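Local coordinates for putidaredoxin reductase (Pseudomonas putida, PDB 1Q1R), which probably passes electrons from NADH through its FAD to putidaredoxin, the iron-sulfur protein that supplies cytochrome P450cam, at residues R33-A38 / T81-I86; G111-P116 / G247-C252. One frame throughout, in Å; residues are numbered along the deposited sequence.

Contact 1 (R33-A38 / T81-I86). With FAD (flavin-adenine dinucleotide), chain C.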
loop_
_atom_site.group_PDB
_atom_site.type_symbol
_atom_site.label_atom_id
_atom_site.label_comp_id
_atom_site.label_asym_id
_atom_site.label_seq_id
_atom_site.Cartn_x
_atom_site.Cartn_y
_atom_site.Cartn_z
ATOM N N ARG A 33 5.361 -2.917 23.879
ATOM C CA ARG A 33 4.006 -2.396 23.965
ATOM C C ARG A 33 3.500 -1.905 22.620
ATOM O O ARG A 33 4.084 -1.008 22.019
ATOM C CB ARG A 33 3.926 -1.246 24.975
ATOM C CG ARG A 33 3.207 -1.610 26.263
ATOM C CD ARG A 33 2.545 -0.387 26.886
ATOM N NE ARG A 33 1.592 -0.752 27.934
ATOM C CZ ARG A 33 1.936 -1.193 29.139
ATOM N NH1 ARG A 33 3.218 -1.325 29.460
ATOM N NH2 ARG A 33 0.998 -1.507 30.025
ATOM N N LEU A 34 2.412 -2.510 22.152
ATOM C CA LEU A 34 1.786 -2.119 20.899
ATOM C C LEU A 34 0.615 -1.238 21.281
ATOM O O LEU A 34 -0.235 -1.649 22.063
ATOM C CB LEU A 34 1.264 -3.338 20.141
ATOM C CG LEU A 34 2.152 -4.009 19.094
ATOM C CD1 LEU A 34 1.454 -5.255 18.592
ATOM C CD2 LEU A 34 2.425 -3.047 17.935
ATOM N N VAL A 35 0.572 -0.027 20.742
ATOM C CA VAL A 35 -0.514 0.889 21.050
ATOM C C VAL A 35 -1.122 1.408 19.756
ATOM O O VAL A 35 -0.421 1.967 18.918
ATOM C CB VAL A 35 -0.008 2.083 21.886
ATOM C CG1 VAL A 35 -1.181 2.971 22.287
ATOM C CG2 VAL A 35 0.731 1.575 23.118
ATOM N N GLY A 36 -2.426 1.215 19.592
ATOM C CA GLY A 36 -3.081 1.681 18.385
ATOM C C GLY A 36 -4.470 2.227 18.643
ATOM O O GLY A 36 -5.144 1.806 19.586
ATOM N N ASP A 37 -4.908 3.167 17.815
ATOM C CA ASP A 37 -6.233 3.733 18.002
ATOM C C ASP A 37 -7.313 2.788 17.492
ATOM O O ASP A 37 -8.484 2.940 17.831
ATOM C CB ASP A 37 -6.348 5.107 17.328
ATOM C CG ASP A 37 -5.998 5.085 15.849
ATOM O OD1 ASP A 37 -6.170 6.140 15.196
ATOM O OD2 ASP A 37 -5.551 4.039 15.334
ATOM N N ALA A 38 -6.917 1.806 16.685
ATOM C CA ALA A 38 -7.870 0.836 16.161
ATOM C C ALA A 38 -8.286 -0.081 17.308
ATOM O O ALA A 38 -7.480 -0.399 18.177
ATOM C CB ALA A 38 -7.234 0.017 15.032
ATOM N N THR A 81 -6.686 3.029 21.648
ATOM C CA THR A 81 -5.962 4.080 22.347
ATOM C C THR A 81 -5.144 4.946 21.405
ATOM O O THR A 81 -4.277 4.454 20.683
ATOM C CB THR A 81 -5.029 3.478 23.400
ATOM O OG1 THR A 81 -5.787 2.617 24.251
ATOM C CG2 THR A 81 -4.391 4.572 24.243
ATOM N N GLN A 82 -5.427 6.243 21.425
ATOM C CA GLN A 82 -4.730 7.191 20.576
ATOM C C GLN A 82 -3.565 7.865 21.294
ATOM O O GLN A 82 -3.717 8.364 22.407
ATOM C CB GLN A 82 -5.699 8.267 20.091
ATOM C CG GLN A 82 -5.036 9.357 19.266
ATOM C CD GLN A 82 -5.904 10.593 19.118
ATOM O OE1 GLN A 82 -5.506 11.572 18.484
ATOM N NE2 GLN A 82 -7.096 10.557 19.709
ATOM N N VAL A 83 -2.400 7.864 20.653
ATOM C CA VAL A 83 -1.223 8.520 21.209
ATOM C C VAL A 83 -1.319 9.949 20.682
ATOM O O VAL A 83 -1.335 10.168 19.467
ATOM C CB VAL A 83 0.084 7.861 20.714
ATOM C CG1 VAL A 83 1.285 8.657 21.204
ATOM C CG2 VAL A 83 0.169 6.425 21.218
ATOM N N THR A 84 -1.401 10.918 21.592
ATOM C CA THR A 84 -1.542 12.316 21.198
ATOM C C THR A 84 -0.249 13.123 21.147
ATOM O O THR A 84 -0.200 14.169 20.506
ATOM C CB THR A 84 -2.530 13.049 22.129
ATOM O OG1 THR A 84 -2.133 12.857 23.493
ATOM C CG2 THR A 84 -3.942 12.514 21.938
ATOM N N ALA A 85 0.793 12.650 21.816
ATOM C CA ALA A 85 2.047 13.386 21.804
ATOM C C ALA A 85 3.231 12.565 22.282
ATOM O O ALA A 85 3.075 11.556 22.970
ATOM C CB ALA A 85 1.917 14.650 22.658
ATOM N N ILE A 86 4.422 13.015 21.901
ATOM C CA ILE A 86 5.659 12.357 22.294
ATOM C C ILE A 86 6.511 13.366 23.055
ATOM O O ILE A 86 6.642 14.512 22.635
ATOM C CB ILE A 86 6.478 11.888 21.070
ATOM C CG1 ILE A 86 5.625 11.002 20.160
ATOM C CG2 ILE A 86 7.708 11.125 21.536
ATOM C CD1 ILE A 86 6.284 10.695 18.835
HETATM P PA FAD C . -1.505 1.103 8.662
HETATM O O1A FAD C . -2.235 2.347 8.319
HETATM O O2A FAD C . -2.042 -0.189 8.174
HETATM O O5B FAD C . -1.344 1.000 10.252
HETATM C C5B FAD C . -1.103 2.155 11.064
HETATM C C4B FAD C . -1.997 2.078 12.314
HETATM O O4B FAD C . -1.507 3.017 13.337
HETATM C C3B FAD C . -3.433 2.519 11.992
HETATM O O3B FAD C . -4.352 1.714 12.742
HETATM C C2B FAD C . -3.478 3.937 12.503
HETATM O O2B FAD C . -4.817 4.296 12.860
HETATM C C1B FAD C . -2.625 3.833 13.751
HETATM N N9A FAD C . -2.200 5.144 14.313
HETATM C C8A FAD C . -1.759 6.213 13.626
HETATM N N7A FAD C . -1.499 7.207 14.485
HETATM C C5A FAD C . -1.772 6.767 15.711
HETATM C C6A FAD C . -1.703 7.342 16.981
HETATM N N6A FAD C . -1.300 8.602 17.128
HETATM N N1A FAD C . -2.061 6.607 18.064
HETATM C C2A FAD C . -2.480 5.341 17.930
HETATM N N3A FAD C . -2.556 4.773 16.718
HETATM C C4A FAD C . -2.210 5.461 15.603
HETATM N N1 FAD C . -0.117 -3.733 -0.309
HETATM C C2 FAD C . 0.446 -4.719 -1.129
HETATM O O2 FAD C . 1.664 -4.887 -1.140
HETATM N N3 FAD C . -0.394 -5.519 -1.924
HETATM C C4 FAD C . -1.796 -5.330 -1.889
HETATM O O4 FAD C . -2.520 -6.066 -2.556
HETATM C C4X FAD C . -2.357 -4.337 -1.068
HETATM N N5 FAD C . -3.710 -4.181 -0.987
HETATM C C5X FAD C . -4.290 -3.277 -0.145
HETATM C C6 FAD C . -5.695 -3.169 -0.072
HETATM C C7 FAD C . -6.296 -2.250 0.817
HETATM C C7M FAD C . -7.831 -2.127 0.852
HETATM C C8 FAD C . -5.483 -1.437 1.648
HETATM C C8M FAD C . -6.099 -0.446 2.646
HETATM C C9 FAD C . -4.083 -1.545 1.573
HETATM C C9A FAD C . -3.482 -2.459 0.680
HETATM N N10 FAD C . -2.069 -2.593 0.602
HETATM C C10 FAD C . -1.509 -3.544 -0.276
HETATM C "C1'" FAD C . -1.179 -1.726 1.433
HETATM C "C2'" FAD C . -0.647 -2.499 2.642
HETATM O "O2'" FAD C . -1.739 -3.155 3.295
HETATM C "C3'" FAD C . 0.070 -1.558 3.628
HETATM O "O3'" FAD C . 1.091 -0.836 2.927
HETATM C "C4'" FAD C . 0.697 -2.354 4.780
HETATM O "O4'" FAD C . -0.322 -3.079 5.471
HETATM C "C5'" FAD C . 1.426 -1.446 5.786
HETATM O "O5'" FAD C . 0.516 -0.652 6.565
HETATM P P FAD C . 1.081 0.123 7.866
HETATM O O1P FAD C . 1.079 -0.821 9.002
HETATM O O2P FAD C . 2.366 0.755 7.491
HETATM O O3P FAD C . 0.006 1.315 8.111
#

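Contact 2 (G111-P116 / G247-C252). With FAD (flavin-adenine dinucleotide), chain C.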
loop_
_atom_site.group_PDB
_atom_site.type_symbol
_atom_site.label_atom_id
_atom_site.label_comp_id
_atom_site.label_asym_id
_atom_site.label_seq_id
_atom_site.Cartn_x
_atom_site.Cartn_y
_atom_site.Cartn_z
ATOM N N GLY A 111 1.370 4.457 9.828
ATOM C CA GLY A 111 0.730 4.311 8.533
ATOM C C GLY A 111 0.212 5.602 7.926
ATOM O O GLY A 111 0.877 6.638 7.974
ATOM N N GLY A 112 -0.980 5.535 7.344
ATOM C CA GLY A 112 -1.569 6.711 6.732
ATOM C C GLY A 112 -3.082 6.676 6.828
ATOM O O GLY A 112 -3.655 5.702 7.321
ATOM N N ARG A 113 -3.724 7.742 6.361
ATOM C CA ARG A 113 -5.178 7.843 6.377
ATOM C C ARG A 113 -5.668 8.247 4.986
ATOM O O ARG A 113 -4.954 8.918 4.240
ATOM C CB ARG A 113 -5.619 8.877 7.416
ATOM C CG ARG A 113 -4.997 10.255 7.230
ATOM C CD ARG A 113 -5.541 11.244 8.251
ATOM N NE ARG A 113 -5.079 12.608 8.000
ATOM C CZ ARG A 113 -3.922 13.106 8.424
ATOM N NH1 ARG A 113 -3.086 12.358 9.138
ATOM N NH2 ARG A 113 -3.600 14.360 8.134
ATOM N N PRO A 114 -6.893 7.839 4.615
ATOM C CA PRO A 114 -7.430 8.188 3.296
ATOM C C PRO A 114 -7.495 9.694 3.079
ATOM O O PRO A 114 -7.896 10.435 3.975
ATOM C CB PRO A 114 -8.823 7.562 3.310
ATOM C CG PRO A 114 -8.666 6.397 4.241
ATOM C CD PRO A 114 -7.843 6.991 5.357
ATOM N N ARG A 115 -7.097 10.142 1.892
ATOM C CA ARG A 115 -7.150 11.560 1.567
ATOM C C ARG A 115 -8.610 11.911 1.317
ATOM O O ARG A 115 -9.235 11.381 0.398
ATOM C CB ARG A 115 -6.341 11.871 0.305
ATOM C CG ARG A 115 -6.377 13.351 -0.083
ATOM C CD ARG A 115 -5.715 13.603 -1.435
ATOM N NE ARG A 115 -4.343 13.104 -1.475
ATOM C CZ ARG A 115 -3.363 13.547 -0.693
ATOM N NH1 ARG A 115 -3.598 14.505 0.195
ATOM N NH2 ARG A 115 -2.147 13.026 -0.793
ATOM N N PRO A 116 -9.174 12.809 2.131
ATOM C CA PRO A 116 -10.577 13.208 1.970
ATOM C C PRO A 116 -10.855 13.891 0.628
ATOM O O PRO A 116 -10.017 14.631 0.116
ATOM C CB PRO A 116 -10.802 14.164 3.142
ATOM C CG PRO A 116 -9.798 13.704 4.167
ATOM C CD PRO A 116 -8.580 13.432 3.325
ATOM N N GLY A 247 -5.921 8.468 -2.873
ATOM C CA GLY A 247 -4.607 8.524 -2.264
ATOM C C GLY A 247 -4.614 8.448 -0.756
ATOM O O GLY A 247 -5.667 8.480 -0.116
ATOM N N LEU A 248 -3.415 8.367 -0.190
ATOM C CA LEU A 248 -3.236 8.262 1.246
ATOM C C LEU A 248 -2.404 9.419 1.787
ATOM O O LEU A 248 -1.503 9.917 1.111
ATOM C CB LEU A 248 -2.520 6.946 1.567
ATOM C CG LEU A 248 -2.487 6.465 3.013
ATOM C CD1 LEU A 248 -3.873 5.954 3.394
ATOM C CD2 LEU A 248 -1.455 5.350 3.163
ATOM N N ILE A 249 -2.715 9.842 3.006
ATOM C CA ILE A 249 -1.967 10.904 3.665
ATOM C C ILE A 249 -1.218 10.231 4.804
ATOM O O ILE A 249 -1.834 9.661 5.705
ATOM C CB ILE A 249 -2.894 11.988 4.260
ATOM C CG1 ILE A 249 -3.634 12.722 3.138
ATOM C CG2 ILE A 249 -2.069 12.978 5.083
ATOM C CD1 ILE A 249 -4.595 13.798 3.640
ATOM N N PRO A 250 0.121 10.269 4.777
ATOM C CA PRO A 250 0.861 9.628 5.865
ATOM C C PRO A 250 0.570 10.320 7.195
ATOM O O PRO A 250 0.441 11.544 7.239
ATOM C CB PRO A 250 2.313 9.777 5.423
ATOM C CG PRO A 250 2.299 11.077 4.668
ATOM C CD PRO A 250 1.031 10.968 3.852
ATOM N N ASN A 251 0.451 9.536 8.265
ATOM C CA ASN A 251 0.178 10.076 9.595
ATOM C C ASN A 251 1.490 10.476 10.275
ATOM O O ASN A 251 2.101 9.683 10.993
ATOM C CB ASN A 251 -0.573 9.043 10.451
ATOM C CG ASN A 251 -1.993 8.788 9.955
ATOM O OD1 ASN A 251 -2.746 9.729 9.693
ATOM N ND2 ASN A 251 -2.368 7.514 9.837
ATOM N N CYS A 252 1.904 11.720 10.054
ATOM C CA CYS A 252 3.156 12.232 10.604
ATOM C C CYS A 252 2.992 13.253 11.729
ATOM O O CYS A 252 3.985 13.696 12.309
ATOM C CB CYS A 252 3.978 12.869 9.481
ATOM S SG CYS A 252 4.099 11.858 7.990
HETATM P PA FAD C . -1.505 1.103 8.662
HETATM O O1A FAD C . -2.235 2.347 8.319
HETATM O O2A FAD C . -2.042 -0.189 8.174
HETATM O O5B FAD C . -1.344 1.000 10.252
HETATM C C5B FAD C . -1.103 2.155 11.064
HETATM C C4B FAD C . -1.997 2.078 12.314
HETATM O O4B FAD C . -1.507 3.017 13.337
HETATM C C3B FAD C . -3.433 2.519 11.992
HETATM O O3B FAD C . -4.352 1.714 12.742
HETATM C C2B FAD C . -3.478 3.937 12.503
HETATM O O2B FAD C . -4.817 4.296 12.860
HETATM C C1B FAD C . -2.625 3.833 13.751
HETATM N N9A FAD C . -2.200 5.144 14.313
HETATM C C8A FAD C . -1.759 6.213 13.626
HETATM N N7A FAD C . -1.499 7.207 14.485
HETATM C C5A FAD C . -1.772 6.767 15.711
HETATM C C6A FAD C . -1.703 7.342 16.981
HETATM N N6A FAD C . -1.300 8.602 17.128
HETATM N N1A FAD C . -2.061 6.607 18.064
HETATM C C2A FAD C . -2.480 5.341 17.930
HETATM N N3A FAD C . -2.556 4.773 16.718
HETATM C C4A FAD C . -2.210 5.461 15.603
HETATM N N1 FAD C . -0.117 -3.733 -0.309
HETATM C C2 FAD C . 0.446 -4.719 -1.129
HETATM O O2 FAD C . 1.664 -4.887 -1.140
HETATM N N3 FAD C . -0.394 -5.519 -1.924
HETATM C C4 FAD C . -1.796 -5.330 -1.889
HETATM O O4 FAD C . -2.520 -6.066 -2.556
HETATM C C4X FAD C . -2.357 -4.337 -1.068
HETATM N N5 FAD C . -3.710 -4.181 -0.987
HETATM C C5X FAD C . -4.290 -3.277 -0.145
HETATM C C6 FAD C . -5.695 -3.169 -0.072
HETATM C C7 FAD C . -6.296 -2.250 0.817
HETATM C C7M FAD C . -7.831 -2.127 0.852
HETATM C C8 FAD C . -5.483 -1.437 1.648
HETATM C C8M FAD C . -6.099 -0.446 2.646
HETATM C C9 FAD C . -4.083 -1.545 1.573
HETATM C C9A FAD C . -3.482 -2.459 0.680
HETATM N N10 FAD C . -2.069 -2.593 0.602
HETATM C C10 FAD C . -1.509 -3.544 -0.276
HETATM C "C1'" FAD C . -1.179 -1.726 1.433
HETATM C "C2'" FAD C . -0.647 -2.499 2.642
HETATM O "O2'" FAD C . -1.739 -3.155 3.295
HETATM C "C3'" FAD C . 0.070 -1.558 3.628
HETATM O "O3'" FAD C . 1.091 -0.836 2.927
HETATM C "C4'" FAD C . 0.697 -2.354 4.780
HETATM O "O4'" FAD C . -0.322 -3.079 5.471
HETATM C "C5'" FAD C . 1.426 -1.446 5.786
HETATM O "O5'" FAD C . 0.516 -0.652 6.565
HETATM P P FAD C . 1.081 0.123 7.866
HETATM O O1P FAD C . 1.079 -0.821 9.002
HETATM O O2P FAD C . 2.366 0.755 7.491
HETATM O O3P FAD C . 0.006 1.315 8.111
HETATM O O HOH W 1 -8.647 8.824 -0.426
#

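Contact 1 (R33-A38 / T81-I86)
Asp37 and Gln82 touch, CB to CA at 4.2 Å, beside the adenine of FAD, which Asp37 and the backbone of Val83 hold from two directions. The carboxylate and CB of Asp37 lie over one face of the ring system, with CG 3.6 Å from FAD N3A. The backbone of Val83 meets the rim: its N donates to FAD N1A at 2.9 Å, nearly straight at 175°, and its O receives FAD N6A at 2.8 Å. This pair of bonds reads N1A as an acceptor and the exocyclic amine as a donor, the pattern that identifies adenine. Elsewhere around the rim, Gly36 CA comes to 3.6 Å from FAD N3A, while Thr81 O approaches FAD C2A. The Val83 CG2 methyl sits beyond N1A, displaced to the side of the ring plane away from Asp37.

With chi1 at 56°, the acid of Asp37 is turned over the adenine, and OD2 accepts a 2.6 Å hydrogen bond from the ribose hydroxyl FAD O2B. With an alanine here the carboxylate is gone, and O2B would probably lose this acceptor while part of the adenine face lost its cover. An acidic residue just past the second strand, bound to the adenosine ribose, is a hallmark of Rossmann-type FAD domains.

The segments themselves are joined by one hydrogen bond, Thr81 N to Gly36 O at 2.9 Å. Beside it, Val35 CG1 packs on Val83 CG2 at 3.9 Å, the two side chains crossing at about a right angle. Thr81 OG1 turns instead to the carbonyl of Gly79.

Strand 31-35 runs between strands 6-10 and 75-78 in the parallel sheet. Strand 83-87 borders the small antiparallel sheet, and Val83 packs on Val93, Leu95 and Val10, bringing the two sheets together next to the cofactor.

Contact 2 (G111-P116 / G247-C252)
Arg113 and Ile249 form the hydrogen-bonded pair at the middle of a short antiparallel two-stranded sheet, with strand directions 149° apart. Their backbones bond both ways, Arg113 N to Ile249 O at 2.8 Å and Ile249 N to Arg113 O at 2.7 Å. Further main-chain bonds extend the pairing past both ends, Asn251 N to Gly111 O and Arg115 N to Gly247 O. A water donates to the carbonyls of both Arg115 and Gly247, bridging the strands at that end.

Among the side chains, the polar link is Arg113 NH1 to Asn251 OD1 at 2.7 Å. The oxygen lies in the guanidinium plane, and amide and guanidinium are almost coplanar, 20° apart. Arg113 NH2 makes a salt bridge with Glu253, so the head of this arginine is gripped from more than one direction and its rotation is restricted.

Van der Waals packing centres on Ile249, whose two branches lie against different arginines. CG2 rests over a face of the Arg113 guanidinium, 3.7 Å from NH2, while CG1 faces that of Arg115 at 3.4 Å from NH1. The Arg115 chain bends at chi3 (-56°), which folds its head back across the isoleucine. Pro116 CD adds an apolar contact to Ile249 CD1 at 4.0 Å.

Steric fit governs the glycines. A side chain on Gly112 would run into Leu248 CD2 and Ile249 O; one on Gly111 would strike FAD O1A, and Gly111 CA already lies 3.1 Å from FAD O3P.

The pair thus begins against the FAD pyrophosphate and runs outward. Pro114 and Pro116 pack on Tyr132 of strand 130-132, Leu248 touches Arg134, Asp284 and Glu300, and helix 253-257 follows directly.

From the N terminus, the chain lays down strand 6-10 and helix 14-25, then strand 31-35 leads into contact 1, which closes a loop of 42 residues including helix 67-72 and strand 75-78. The chain then crosses strand 105-108 of the first parallel sheet and opens contact 2. The 130 residues enclosed there contain the second parallel sheet, consistent with the NADH-binding domain of the glutathione reductase fold, so contact 2 joins its entry and exit strands. The loops follow in series, neither enclosing nor crossing the other. Centres lie about 17 Å apart, and FAD spans the gap, with adenosine at contact 1 and pyrophosphate at contact 2.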